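PDB 6K4F: DUF1987 domain-containing protein from Pseudomonas aeruginosa, which acts in the SiaABC threonine phosphorylation pathway that controls biofilm formation in response to carbon availability, probably as its regulatory phosphoprotein. Local coordinates for residues 26-31 and 61-66; 81-86 and 117-122. All blocks are in the same frame, centred on the assembly; numbering follows the deposited sequence.

Contact 1 (26-31 and 61-66); sequences LSMQGD and LDLRLL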
loop_
_atom_site.group_PDB
_atom_site.type_symbol
_atom_site.label_atom_id
_atom_site.label_comp_id
_atom_site.label_asym_id
_atom_site.label_seq_id
_atom_site.Cartn_x
_atom_site.Cartn_y
_atom_site.Cartn_z
ATOM N N LEU A 26 5.447 -3.255 3.761
ATOM C CA LEU A 26 4.967 -1.881 3.692
ATOM C C LEU A 26 3.627 -1.824 4.412
ATOM O O LEU A 26 2.677 -2.529 4.031
ATOM C CB LEU A 26 4.853 -1.414 2.240
ATOM C CG LEU A 26 4.305 -0.005 2.058
ATOM C CD1 LEU A 26 5.260 0.994 2.730
ATOM C CD2 LEU A 26 4.161 0.298 0.581
ATOM N N SER A 27 3.553 -0.999 5.450
ATOM C CA SER A 27 2.384 -0.884 6.314
ATOM C C SER A 27 1.855 0.542 6.284
ATOM O O SER A 27 2.639 1.495 6.238
ATOM C CB SER A 27 2.734 -1.261 7.767
ATOM O OG SER A 27 3.248 -2.592 7.832
ATOM N N MET A 28 0.524 0.688 6.324
ATOM C CA MET A 28 -0.116 1.999 6.423
ATOM C C MET A 28 -1.325 1.955 7.344
ATOM O O MET A 28 -2.131 1.026 7.270
ATOM C CB MET A 28 -0.591 2.508 5.066
ATOM C CG MET A 28 0.406 2.378 3.987
ATOM S SD MET A 28 -0.238 3.136 2.489
ATOM C CE MET A 28 0.893 2.439 1.303
ATOM N N GLN A 29 -1.492 3.002 8.154
ATOM C CA GLN A 29 -2.606 3.087 9.089
ATOM C C GLN A 29 -3.165 4.497 9.086
ATOM O O GLN A 29 -2.399 5.460 9.170
ATOM C CB GLN A 29 -2.172 2.719 10.515
ATOM C CG GLN A 29 -1.373 1.439 10.624
ATOM C CD GLN A 29 0.127 1.654 10.485
ATOM O OE1 GLN A 29 0.669 2.676 10.910
ATOM N NE2 GLN A 29 0.808 0.671 9.917
ATOM N N GLY A 30 -4.488 4.615 9.026
ATOM C CA GLY A 30 -5.187 5.867 9.262
ATOM C C GLY A 30 -5.970 6.335 8.051
ATOM O O GLY A 30 -6.230 5.587 7.104
ATOM N N ASP A 31 -6.365 7.600 8.096
ATOM C CA ASP A 31 -7.007 8.203 6.940
ATOM C C ASP A 31 -6.002 8.872 6.041
ATOM O O ASP A 31 -4.879 9.195 6.430
ATOM C CB ASP A 31 -7.975 9.288 7.300
ATOM C CG ASP A 31 -9.064 8.815 8.083
ATOM O OD1 ASP A 31 -9.099 9.368 9.162
ATOM O OD2 ASP A 31 -9.914 7.973 7.683
ATOM N N LEU A 61 2.182 -6.054 1.776
ATOM C CA LEU A 61 1.509 -4.827 2.203
ATOM C C LEU A 61 0.520 -5.154 3.315
ATOM O O LEU A 61 -0.292 -6.077 3.173
ATOM C CB LEU A 61 0.780 -4.144 1.036
ATOM C CG LEU A 61 1.560 -3.005 0.375
ATOM C CD1 LEU A 61 2.749 -3.589 -0.339
ATOM C CD2 LEU A 61 0.667 -2.245 -0.593
ATOM N N ASP A 62 0.574 -4.392 4.410
ATOM C CA ASP A 62 -0.388 -4.534 5.508
ATOM C C ASP A 62 -1.083 -3.196 5.731
ATOM O O ASP A 62 -0.488 -2.258 6.277
ATOM C CB ASP A 62 0.284 -5.013 6.785
ATOM C CG ASP A 62 -0.716 -5.543 7.791
ATOM O OD1 ASP A 62 -1.116 -6.721 7.673
ATOM O OD2 ASP A 62 -1.121 -4.771 8.687
ATOM N N LEU A 63 -2.343 -3.115 5.326
ATOM C CA LEU A 63 -3.070 -1.858 5.276
ATOM C C LEU A 63 -4.166 -1.807 6.334
ATOM O O LEU A 63 -4.964 -2.744 6.474
ATOM C CB LEU A 63 -3.657 -1.640 3.887
ATOM C CG LEU A 63 -2.653 -1.661 2.731
ATOM C CD1 LEU A 63 -3.373 -1.373 1.404
ATOM C CD2 LEU A 63 -1.512 -0.659 2.966
ATOM N N ARG A 64 -4.188 -0.709 7.082
ATOM C CA ARG A 64 -5.244 -0.374 8.026
ATOM C C ARG A 64 -5.740 1.022 7.731
ATOM O O ARG A 64 -5.779 1.902 8.597
ATOM C CB ARG A 64 -4.764 -0.486 9.468
ATOM C CG ARG A 64 -4.264 -1.878 9.814
ATOM C CD ARG A 64 -3.752 -1.960 11.235
ATOM N NE ARG A 64 -4.058 -3.263 11.816
ATOM C CZ ARG A 64 -3.238 -4.307 11.785
ATOM N NH1 ARG A 64 -2.049 -4.201 11.202
ATOM N NH2 ARG A 64 -3.610 -5.453 12.340
ATOM N N LEU A 65 -6.106 1.232 6.466
ATOM C CA LEU A 65 -6.547 2.526 5.985
ATOM C C LEU A 65 -8.032 2.684 6.236
ATOM O O LEU A 65 -8.800 1.727 6.104
ATOM C CB LEU A 65 -6.255 2.673 4.493
ATOM C CG LEU A 65 -4.767 2.635 4.131
ATOM C CD1 LEU A 65 -4.560 2.501 2.641
ATOM C CD2 LEU A 65 -4.046 3.872 4.655
ATOM N N LEU A 66 -8.427 3.901 6.597
ATOM C CA LEU A 66 -9.825 4.243 6.793
ATOM C C LEU A 66 -10.292 5.062 5.596
ATOM O O LEU A 66 -10.336 4.544 4.479
ATOM C CB LEU A 66 -10.009 4.999 8.107
ATOM C CG LEU A 66 -9.416 4.354 9.362
ATOM C CD1 LEU A 66 -9.537 5.295 10.548
ATOM C CD2 LEU A 66 -10.067 3.015 9.687
HETATM O O HOH W 1 -0.791 -1.665 9.189
#

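Contact 2 (81-86 and 117-122); sequences DLLEEA and CSFPFA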
loop_
_atom_site.group_PDB
_atom_site.type_symbol
_atom_site.label_atom_id
_atom_site.label_comp_id
_atom_site.label_asym_id
_atom_site.label_seq_id
_atom_site.Cartn_x
_atom_site.Cartn_y
_atom_site.Cartn_z
ATOM N N ASP A 81 -0.669 -1.114 -8.968
ATOM C CA ASP A 81 -0.277 -1.419 -10.339
ATOM C C ASP A 81 1.208 -1.748 -10.432
ATOM O O ASP A 81 1.599 -2.620 -11.223
ATOM C CB ASP A 81 -0.656 -0.264 -11.275
ATOM C CG ASP A 81 -2.145 -0.288 -11.688
ATOM O OD1 ASP A 81 -2.738 -1.384 -11.783
ATOM O OD2 ASP A 81 -2.725 0.795 -11.938
ATOM N N LEU A 82 2.046 -1.089 -9.621
ATOM C CA LEU A 82 3.455 -1.474 -9.534
ATOM C C LEU A 82 3.601 -2.905 -9.024
ATOM O O LEU A 82 4.381 -3.697 -9.566
ATOM C CB LEU A 82 4.214 -0.504 -8.627
ATOM C CG LEU A 82 5.079 0.567 -9.298
ATOM C CD1 LEU A 82 6.321 -0.069 -9.898
ATOM C CD2 LEU A 82 4.299 1.323 -10.363
ATOM N N LEU A 83 2.875 -3.247 -7.960
ATOM C CA LEU A 83 2.946 -4.599 -7.426
ATOM C C LEU A 83 2.435 -5.620 -8.435
ATOM O O LEU A 83 2.972 -6.730 -8.534
ATOM C CB LEU A 83 2.147 -4.689 -6.130
ATOM C CG LEU A 83 2.627 -3.784 -4.986
ATOM C CD1 LEU A 83 1.672 -3.875 -3.812
ATOM C CD2 LEU A 83 4.004 -4.209 -4.567
ATOM N N GLU A 84 1.387 -5.274 -9.183
ATOM C CA GLU A 84 0.818 -6.243 -10.121
ATOM C C GLU A 84 1.787 -6.528 -11.264
ATOM O O GLU A 84 2.011 -7.689 -11.628
ATOM C CB GLU A 84 -0.521 -5.742 -10.661
ATOM C CG GLU A 84 -1.064 -6.571 -11.831
ATOM C CD GLU A 84 -1.632 -7.918 -11.392
ATOM O OE1 GLU A 84 -1.599 -8.216 -10.180
ATOM O OE2 GLU A 84 -2.120 -8.676 -12.262
ATOM N N GLU A 85 2.364 -5.472 -11.844
ATOM C CA GLU A 85 3.423 -5.628 -12.837
ATOM C C GLU A 85 4.544 -6.518 -12.316
ATOM O O GLU A 85 5.020 -7.416 -13.019
ATOM C CB GLU A 85 3.968 -4.251 -13.222
ATOM C CG GLU A 85 5.111 -4.262 -14.231
ATOM C CD GLU A 85 4.805 -5.084 -15.471
ATOM O OE1 GLU A 85 3.653 -5.033 -15.952
ATOM O OE2 GLU A 85 5.722 -5.768 -15.974
ATOM N N ALA A 86 4.983 -6.280 -11.078
ATOM C CA ALA A 86 6.049 -7.101 -10.517
ATOM C C ALA A 86 5.587 -8.538 -10.323
ATOM O O ALA A 86 6.352 -9.479 -10.562
ATOM C CB ALA A 86 6.537 -6.508 -9.196
ATOM N N CYS A 117 -6.145 -6.970 -8.898
ATOM C CA CYS A 117 -4.885 -7.569 -8.475
ATOM C C CYS A 117 -4.912 -9.075 -8.681
ATOM O O CYS A 117 -5.936 -9.712 -8.456
ATOM C CB CYS A 117 -4.600 -7.272 -7.003
ATOM S SG CYS A 117 -4.506 -5.497 -6.684
ATOM N N SER A 118 -3.783 -9.640 -9.106
ATOM C CA SER A 118 -3.705 -11.082 -9.298
ATOM C C SER A 118 -2.923 -11.779 -8.196
ATOM O O SER A 118 -2.875 -13.012 -8.172
ATOM C CB SER A 118 -3.082 -11.401 -10.663
ATOM O OG SER A 118 -1.674 -11.274 -10.625
ATOM N N PHE A 119 -2.325 -11.033 -7.290
ATOM C CA PHE A 119 -1.599 -11.609 -6.172
ATOM C C PHE A 119 -2.541 -11.784 -4.995
ATOM O O PHE A 119 -3.631 -11.201 -4.969
ATOM C CB PHE A 119 -0.422 -10.704 -5.797
ATOM C CG PHE A 119 -0.781 -9.248 -5.690
ATOM C CD1 PHE A 119 -1.289 -8.730 -4.509
ATOM C CD2 PHE A 119 -0.593 -8.392 -6.762
ATOM C CE1 PHE A 119 -1.610 -7.386 -4.395
ATOM C CE2 PHE A 119 -0.912 -7.040 -6.664
ATOM C CZ PHE A 119 -1.424 -6.536 -5.480
ATOM N N PRO A 120 -2.171 -12.612 -4.015
ATOM C CA PRO A 120 -3.005 -12.762 -2.815
ATOM C C PRO A 120 -3.345 -11.425 -2.171
ATOM O O PRO A 120 -2.465 -10.618 -1.862
ATOM C CB PRO A 120 -2.129 -13.612 -1.887
ATOM C CG PRO A 120 -1.264 -14.391 -2.815
ATOM C CD PRO A 120 -0.989 -13.494 -3.979
ATOM N N PHE A 121 -4.632 -11.227 -1.908
ATOM C CA PHE A 121 -5.175 -9.932 -1.489
ATOM C C PHE A 121 -6.288 -10.285 -0.511
ATOM O O PHE A 121 -7.415 -10.596 -0.913
ATOM C CB PHE A 121 -5.679 -9.145 -2.701
ATOM C CG PHE A 121 -6.066 -7.697 -2.426
ATOM C CD1 PHE A 121 -6.958 -7.360 -1.412
ATOM C CD2 PHE A 121 -5.590 -6.684 -3.254
ATOM C CE1 PHE A 121 -7.338 -6.048 -1.206
ATOM C CE2 PHE A 121 -5.961 -5.362 -3.052
ATOM C CZ PHE A 121 -6.834 -5.036 -2.035
ATOM N N ALA A 122 -5.959 -10.272 0.765
ATOM C CA ALA A 122 -6.863 -10.708 1.818
ATOM C C ALA A 122 -7.575 -9.498 2.402
ATOM O O ALA A 122 -6.922 -8.575 2.908
ATOM C CB ALA A 122 -6.074 -11.439 2.904
#

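Contact 1 (26-31 and 61-66)
Asp62 and Met28 meet along two parallel strands, and five backbone hydrogen bonds join 26-31 to 61-66. Asp62 N gives to Leu26 O and Asp62 O accepts a hydrogen bond from Met28 N, so this one residue is bonded through both its polar backbone atoms. Arg64 repeats the pattern: its N reaches Met28 O at 2.7 Å, nearly in line with the carbonyl (171° at the oxygen), while its O receives Gly30 N. Leu66 N then bonds to Gly30 O at 2.8 Å, coming from above the carbonyl plane, where the chain of 26-31 turns a corner. On the face carrying Ser27, Gln29, Asp62 and Arg64, a water accepts from Gln29 NE2 at 2.9 Å and donates to Asp62 O at 3.0 Å, linking the Gln29 amide to a carbonyl that thus accepts from both Met28 N and the water. Asp62 carries its carboxylate beside its own carbonyl carbon (chi1 -164°), which turns OD2 to Arg64 NH1 two residues on, a salt bridge of 2.7 Å; its OD1 is taken by Arg96 and His98 of the next strand. Gln29 also bonds to Gln18 on the other flank, and its CG lies 4.1 Å from Arg64 CB. The reverse face is apolar. Met28, extended beyond CG, runs beside Leu63 in the same direction, CG to CD2 3.7 Å, and its CB also meets Leu65 CD2 at 3.7 Å. Leu26 CB rests against Leu61 CD1. Met76 of helix 70-88 packs on Met28, Leu63 and Leu65, and Val44 and Val48 of helix 37-53 on Leu26. The alternation gives this central parallel pair an apolar side beneath the helices and a polar side, where neighbouring arginines probably stabilise the charged carboxylate of Asp62.

Contact 2 (81-86 and 117-122)
Glu84 of helix 70-88 reaches the loop 117-120 through its carboxylate, and the one hydrogen bond between the segments runs from Ser118 N to Glu84 OE1, at 2.8 Å with an angle of 162° at the hydrogen. The donor comes to the syn side of OE1, 32° out of the carboxylate plane. The Glu84 chain bends at chi2 (75°), which swings the acid group over to the loop. Ser118 OG lies 3.1 Å from both Glu84 OE1 and Glu84 OE2, but this hydroxyl has hydrogen-bonding partners in His87 and Gln88, near the end of the same helix.

The apolar part centres on Phe119. Its ring carbon CE2 lies 3.9 Å from Leu83 CB, approached obliquely, while Glu84 CA sits at the ring edge, in plane. Cys117 CB covers one face, 3.6 Å above the plane and offset toward the rim. Glu84 OE1 comes within 3.6 Å of Phe119 CD2, so the ring borders the polar grip. Phe119 also touches Leu95 of strand 93-99, and Leu83 packs on Val93, Leu59 and Leu61 beneath the helix.

Helix 70-88 is the connection of a beta-alpha-beta unit between the parallel neighbouring strands 59-68 and 93-99, and its flank here meets the loop entering the outermost strand 121-125.

Overall arrangement
Both contacts are partly buried. Contact 1 lies between inner strands of the sheet, about 7 Å from the chain's centre to its own; contact 2, at about 10 Å, lies further out, between a helix and the loop entering the outermost strand 121-125. Contact 1 is the larger, burying 568 Å² against 196 Å², and rests on repeated backbone bonds; contact 2 has a single bond, from a backbone N-H to a side-chain carboxylate, beside an aromatic ring. Contact 1 closes before contact 2 opens, and strand 59-68 of the first leads into helix 70-88 of the second. They touch where Leu61 CD1 meets Leu83 CD1 at 3.6 Å, between sheet and helix.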